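Local coordinates for protein myosin-I heavy chain (Dictyostelium discoideum, PDB 5EJR) that works as an actin-based motor with ATPase activity in early phagocytosis and adhesion, represented here by a MyTH4-FERM module of its tail, at residues K266-D272 against D492-S496; L351-Y356 against V368-V372. All blocks are in the same frame, centred on the assembly; numbering follows the deposited sequence.

In the fold
Both contacts lie in the FERM part of this myosin VII tail piece, their centres 36 Å apart and their nearest atoms about 24 Å apart. Along the chain, segment 266-272 comes first, then both segments of contact 2, and 492-496 last, so contact 1 spans the whole stretch that holds contact 2. Contact 1 joins the edge strand 264-267 of the ubiquitin-like lobe to the start of helix 494-505 in the PH-like lobe, an interface between lobes. Contact 2 stays within the helical middle lobe, between helix 341-355 and helix 366-370 with the residues that follow it, only 12 residues apart in sequence. One therefore ties lobes together; the other packs two segments of one lobe against each other.

Contact 1 of 2, residues K266-D272 against D492-S496; sequences KVVSETD and DEHSS. With EDO (1,2-ethanediol), chain D; EDO (1,2-ethanediol), chain E.
Ser269 and Ser495 both carry OG trans to their backbone N (chi1 180° and -170°), which points the two hydroxyls at each other across the seam between the ubiquitin-like and PH-like lobes of the FERM domain. Their OG atoms form a hydrogen bond of 2.7 Å in which either may be the donor. Serine suits both places, being short enough to let the turn of Ser269 to Asp272, a type I beta turn closed by Asp272 N on Ser269 O, lie against the first turn of helix 494-505. Ser269 OG also takes a weak bond from Thr271 N, and a water touching Thr271 OG1, Asp272 OD1 and Ser495 OG extends this polar patch.

Next along the helix, Ser496 instead holds OG anti to its carbonyl carbon (chi1 -70°), and its OG lies 3.6 Å from Val267 CG1. Val267 of edge strand 264-267 offers a methyl to this neighbour and rests on Thr423 of strand 423-428. The same hydroxyl donates to a water that in turn donates to Val267 O and Glu493 OE2. A second water accepts from Val267 N and donates to Glu493 OE2 at 2.8 Å.

Glu493, the N-cap residue of the helix, reaches with an extended chain toward Lys266, where its CD comes within 3.6 Å of Lys266 CE. An alanine in place of Glu493 would probably leave both bridging waters without their carboxylate acceptor and take away the chain on which Lys266 CE rests. The long aliphatic part of Lys266 crosses Glu493 at a slant, while Lys266 NZ stays 4.4 Å from Asp492 OD1, an attraction of opposite charges too distant for a salt bridge.

Contact 2 of 2, residues L351-Y356 against V368-V372; sequences LIQLLY and VVRQV
Tyr356 and Gln371 meet at about a right angle, the phenol ring and the amide plane turned 53° apart, and the hydroxyl sits where the amide can receive it. Tyr356 OH donates to Gln371 OE1 over 2.8 Å, in the carbonyl plane and on a lone pair, with a C=O...O angle of 125°. The oxygen lies at the edge of the ring, near its plane. Gln371 has the length to get there because its chain is extended beyond CG, and its NE2 donates to a water that makes a weak bond back to the phenol oxygen. A tyrosine fits just after helix 341-355, where its ring carbon CE2 can meet Val368 while its hydroxyl reaches the amide of Gln371.

Apart from this polar pair the contact is mainly aliphatic. Ile352 crosses both Val368 and Val372 at about a right angle: its CG1 is 3.7 Å from Val368 CG1 and 3.8 Å from Val372 CG2, so one branch fits between two valines four residues apart. Val368 CG1 also comes up obliquely to the phenol, 4.0 Å from Tyr356 CE2. With CG1 beside its backbone N (chi1 -60°), Val372 turns that methyl onto Leu351 CB, 3.5 Å away. Leu355 runs past Val372 in the opposite direction, its CD1 3.7 Å from Val372 CG1, and it slants across Gln371, CD1 nearest to CB. Beta-branched valine and isoleucine, together with leucine, suit these places because their compact methyls interdigitate without polar atoms to satisfy.

The pair belongs to the helical middle lobe of the FERM domain. Helix 317-332 joins it through Tyr324 and Trp331 against Leu351, Trp331 also bonding to Val372 O; Ile390 of helix 383-394 packs on Ile352, and Phe409 of helix 402-416 on Leu351.

Contact 1 of 2, residues K266-D272 against D492-S496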
loop_
_atom_site.group_PDB
_atom_site.type_symbol
_atom_site.label_atom_id
_atom_site.label_comp_id
_atom_site.label_asym_id
_atom_site.label_seq_id
_atom_site.Cartn_x
_atom_site.Cartn_y
_atom_site.Cartn_z
ATOM N N LYS A 266 8.614 -6.499 0.720
ATOM C CA LYS A 266 8.696 -5.348 1.591
ATOM C C LYS A 266 7.486 -5.318 2.527
ATOM O O LYS A 266 6.373 -5.528 2.074
ATOM C CB LYS A 266 8.772 -4.089 0.711
ATOM C CG LYS A 266 9.228 -2.812 1.426
ATOM C CD LYS A 266 9.314 -1.624 0.472
ATOM C CE LYS A 266 9.906 -0.411 1.150
ATOM N NZ LYS A 266 10.354 0.611 0.169
ATOM N N VAL A 267 7.708 -5.052 3.818
ATOM C CA VAL A 267 6.660 -4.967 4.839
ATOM C C VAL A 267 5.703 -3.808 4.456
ATOM O O VAL A 267 6.172 -2.750 4.063
ATOM C CB VAL A 267 7.301 -4.720 6.232
ATOM C CG1 VAL A 267 6.256 -4.288 7.263
ATOM C CG2 VAL A 267 8.061 -5.957 6.720
ATOM N N VAL A 268 4.392 -4.020 4.509
ATOM C CA VAL A 268 3.470 -2.935 4.196
ATOM C C VAL A 268 2.964 -2.432 5.537
ATOM O O VAL A 268 2.476 -3.220 6.327
ATOM C CB VAL A 268 2.304 -3.371 3.263
ATOM C CG1 VAL A 268 1.415 -2.172 2.913
ATOM C CG2 VAL A 268 2.837 -4.011 1.994
ATOM N N SER A 269 3.065 -1.140 5.796
ATOM C CA SER A 269 2.607 -0.596 7.076
ATOM C C SER A 269 1.154 -0.864 7.276
ATOM O O SER A 269 0.368 -0.625 6.365
ATOM C CB SER A 269 2.850 0.911 7.147
ATOM O OG SER A 269 2.392 1.394 8.401
ATOM N N GLU A 270 0.779 -1.339 8.459
ATOM C CA GLU A 270 -0.627 -1.574 8.798
ATOM C C GLU A 270 -1.485 -0.285 8.753
ATOM O O GLU A 270 -2.713 -0.379 8.653
ATOM C CB GLU A 270 -0.752 -2.261 10.175
ATOM C CG GLU A 270 -0.299 -1.426 11.359
ATOM C CD GLU A 270 -0.723 -2.008 12.690
ATOM O OE1 GLU A 270 -0.026 -2.920 13.194
ATOM O OE2 GLU A 270 -1.778 -1.582 13.212
ATOM N N THR A 271 -0.853 0.906 8.840
ATOM C CA THR A 271 -1.585 2.183 8.805
ATOM C C THR A 271 -1.746 2.733 7.416
ATOM O O THR A 271 -2.435 3.743 7.257
ATOM C CB THR A 271 -0.960 3.245 9.712
ATOM O OG1 THR A 271 0.417 3.410 9.363
ATOM C CG2 THR A 271 -1.163 2.959 11.190
ATOM N N ASP A 272 -1.116 2.110 6.404
ATOM C CA ASP A 272 -1.275 2.618 5.053
ATOM C C ASP A 272 -2.697 2.286 4.546
ATOM O O ASP A 272 -3.305 1.298 4.993
ATOM C CB ASP A 272 -0.274 1.950 4.094
ATOM C CG ASP A 272 1.172 2.415 4.114
ATOM O OD1 ASP A 272 1.511 3.301 4.946
ATOM O OD2 ASP A 272 1.973 1.888 3.301
ATOM N N ASP A 492 13.596 5.025 4.698
ATOM C CA ASP A 492 12.337 5.746 4.482
ATOM C C ASP A 492 11.139 4.950 5.027
ATOM O O ASP A 492 9.995 5.343 4.803
ATOM C CB ASP A 492 12.132 6.027 2.980
ATOM C CG ASP A 492 12.023 4.776 2.105
ATOM O OD1 ASP A 492 12.334 3.663 2.604
ATOM O OD2 ASP A 492 11.638 4.912 0.919
ATOM N N GLU A 493 11.388 3.822 5.722
ATOM C CA GLU A 493 10.280 3.005 6.200
ATOM C C GLU A 493 9.820 3.357 7.623
ATOM O O GLU A 493 9.419 2.467 8.384
ATOM C CB GLU A 493 10.610 1.512 6.068
ATOM C CG GLU A 493 10.681 1.026 4.630
ATOM C CD GLU A 493 11.082 -0.440 4.556
ATOM O OE1 GLU A 493 12.253 -0.705 4.210
ATOM O OE2 GLU A 493 10.263 -1.319 4.909
ATOM N N HIS A 494 9.763 4.659 7.950
ATOM C CA HIS A 494 9.299 5.075 9.282
ATOM C C HIS A 494 7.973 4.451 9.680
ATOM O O HIS A 494 7.815 4.047 10.817
ATOM C CB HIS A 494 9.198 6.618 9.416
ATOM C CG HIS A 494 8.382 7.263 8.345
ATOM N ND1 HIS A 494 7.031 7.490 8.510
ATOM C CD2 HIS A 494 8.765 7.723 7.131
ATOM C CE1 HIS A 494 6.638 8.102 7.399
ATOM N NE2 HIS A 494 7.651 8.243 6.531
ATOM N N SER A 495 7.028 4.377 8.762
ATOM C CA SER A 495 5.701 3.876 9.107
ATOM C C SER A 495 5.675 2.372 9.542
ATOM O O SER A 495 5.107 2.025 10.590
ATOM C CB SER A 495 4.717 4.158 7.977
ATOM O OG SER A 495 3.416 3.872 8.470
ATOM N N SER A 496 6.295 1.508 8.756
ATOM C CA SER A 496 6.408 0.076 9.089
ATOM C C SER A 496 7.293 -0.106 10.322
ATOM O O SER A 496 6.986 -0.928 11.185
ATOM C CB SER A 496 7.035 -0.678 7.923
ATOM O OG SER A 496 6.129 -0.720 6.842
HETATM C C1 EDO D . 6.209 6.909 11.857
HETATM O O1 EDO D . 5.366 7.128 10.738
HETATM C C2 EDO D . 5.632 7.617 13.100
HETATM O O2 EDO D . 4.334 7.121 13.392
HETATM C C1 EDO E . 3.868 -4.819 10.445
HETATM O O1 EDO E . 3.118 -5.722 9.626
HETATM C C2 EDO E . 3.883 -3.381 9.797
HETATM O O2 EDO E . 2.633 -2.767 10.087
HETATM O O HOH W 1 10.410 -4.068 4.696
HETATM O O HOH W 2 7.754 -0.727 4.631
HETATM O O HOH W 3 1.115 4.922 7.019
HETATM O O HOH W 4 2.561 2.819 11.251
#

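Contact 2 of 2, residues L351-Y356 against V368-V372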
loop_
_atom_site.group_PDB
_atom_site.type_symbol
_atom_site.label_atom_id
_atom_site.label_comp_id
_atom_site.label_asym_id
_atom_site.label_seq_id
_atom_site.Cartn_x
_atom_site.Cartn_y
_atom_site.Cartn_z
ATOM N N LEU A 351 12.091 -33.219 7.968
ATOM C CA LEU A 351 11.243 -32.814 6.853
ATOM C C LEU A 351 10.877 -33.970 5.941
ATOM O O LEU A 351 9.777 -33.976 5.388
ATOM C CB LEU A 351 11.871 -31.640 6.067
ATOM C CG LEU A 351 12.030 -30.295 6.842
ATOM C CD1 LEU A 351 12.535 -29.220 5.931
ATOM C CD2 LEU A 351 10.711 -29.832 7.430
ATOM N N ILE A 352 11.773 -34.957 5.805
ATOM C CA ILE A 352 11.482 -36.180 5.013
ATOM C C ILE A 352 10.397 -37.000 5.757
ATOM O O ILE A 352 9.419 -37.407 5.138
ATOM C CB ILE A 352 12.790 -36.997 4.738
ATOM C CG1 ILE A 352 13.639 -36.279 3.657
ATOM C CG2 ILE A 352 12.471 -38.472 4.306
ATOM C CD1 ILE A 352 15.113 -36.759 3.571
ATOM N N GLN A 353 10.517 -37.148 7.082
ATOM C CA GLN A 353 9.509 -37.880 7.863
ATOM C C GLN A 353 8.137 -37.189 7.759
ATOM O O GLN A 353 7.098 -37.871 7.734
ATOM C CB GLN A 353 9.969 -38.095 9.315
ATOM C CG GLN A 353 9.174 -39.203 10.028
ATOM C CD GLN A 353 9.524 -39.430 11.477
ATOM O OE1 GLN A 353 10.550 -38.985 11.977
ATOM N NE2 GLN A 353 8.677 -40.157 12.190
ATOM N N LEU A 354 8.128 -35.847 7.595
ATOM C CA LEU A 354 6.874 -35.117 7.413
ATOM C C LEU A 354 6.283 -35.355 6.012
ATOM O O LEU A 354 5.066 -35.416 5.870
ATOM C CB LEU A 354 7.042 -33.611 7.705
ATOM C CG LEU A 354 7.040 -33.204 9.191
ATOM C CD1 LEU A 354 7.660 -31.806 9.390
ATOM C CD2 LEU A 354 5.654 -33.218 9.759
ATOM N N LEU A 355 7.119 -35.457 4.979
ATOM C CA LEU A 355 6.631 -35.724 3.622
ATOM C C LEU A 355 6.214 -37.199 3.449
ATOM O O LEU A 355 5.299 -37.492 2.683
ATOM C CB LEU A 355 7.736 -35.443 2.595
ATOM C CG LEU A 355 8.082 -34.013 2.305
ATOM C CD1 LEU A 355 9.396 -33.944 1.524
ATOM C CD2 LEU A 355 6.952 -33.337 1.533
ATOM N N TYR A 356 6.924 -38.116 4.114
ATOM C CA TYR A 356 6.707 -39.559 3.989
ATOM C C TYR A 356 6.480 -40.225 5.350
ATOM O O TYR A 356 7.385 -40.881 5.862
ATOM C CB TYR A 356 7.876 -40.190 3.197
ATOM C CG TYR A 356 8.108 -39.500 1.866
ATOM C CD1 TYR A 356 7.244 -39.701 0.792
ATOM C CD2 TYR A 356 9.171 -38.621 1.692
ATOM C CE1 TYR A 356 7.445 -39.057 -0.429
ATOM C CE2 TYR A 356 9.362 -37.946 0.488
ATOM C CZ TYR A 356 8.513 -38.185 -0.579
ATOM O OH TYR A 356 8.724 -37.536 -1.778
ATOM N N VAL A 368 14.247 -36.682 -3.452
ATOM C CA VAL A 368 13.760 -36.494 -2.074
ATOM C C VAL A 368 14.613 -35.425 -1.364
ATOM O O VAL A 368 14.046 -34.548 -0.708
ATOM C CB VAL A 368 13.680 -37.840 -1.291
ATOM C CG1 VAL A 368 13.344 -37.619 0.184
ATOM C CG2 VAL A 368 12.646 -38.775 -1.931
ATOM N N VAL A 369 15.952 -35.473 -1.529
ATOM C CA VAL A 369 16.883 -34.506 -0.911
ATOM C C VAL A 369 16.560 -33.062 -1.357
ATOM O O VAL A 369 16.515 -32.160 -0.508
ATOM C CB VAL A 369 18.376 -34.866 -1.127
ATOM C CG1 VAL A 369 19.313 -33.743 -0.645
ATOM C CG2 VAL A 369 18.715 -36.182 -0.450
ATOM N N ARG A 370 16.263 -32.874 -2.668
ATOM C CA ARG A 370 15.900 -31.566 -3.227
ATOM C C ARG A 370 14.581 -31.006 -2.643
ATOM O O ARG A 370 14.345 -29.828 -2.759
ATOM C CB ARG A 370 15.776 -31.646 -4.753
ATOM C CG ARG A 370 17.054 -32.061 -5.462
ATOM C CD ARG A 370 18.248 -31.162 -5.156
ATOM N NE ARG A 370 18.030 -29.756 -5.533
ATOM C CZ ARG A 370 18.113 -29.265 -6.765
ATOM N NH1 ARG A 370 18.322 -30.071 -7.798
ATOM N NH2 ARG A 370 17.947 -27.975 -6.978
ATOM N N GLN A 371 13.712 -31.846 -2.077
ATOM C CA GLN A 371 12.449 -31.364 -1.499
ATOM C C GLN A 371 12.657 -30.791 -0.084
ATOM O O GLN A 371 11.731 -30.182 0.478
ATOM C CB GLN A 371 11.448 -32.524 -1.424
ATOM C CG GLN A 371 10.987 -33.102 -2.788
ATOM C CD GLN A 371 10.010 -34.244 -2.550
ATOM O OE1 GLN A 371 10.365 -35.345 -2.088
ATOM N NE2 GLN A 371 8.736 -33.976 -2.767
ATOM N N VAL A 372 13.825 -31.032 0.517
ATOM C CA VAL A 372 14.060 -30.681 1.924
ATOM C C VAL A 372 15.354 -29.905 2.228
ATOM O O VAL A 372 15.567 -29.518 3.395
ATOM C CB VAL A 372 13.967 -31.942 2.837
ATOM C CG1 VAL A 372 12.587 -32.576 2.744
ATOM C CG2 VAL A 372 15.081 -32.963 2.527
HETATM O O HOH W 5 6.234 -35.302 -1.846
#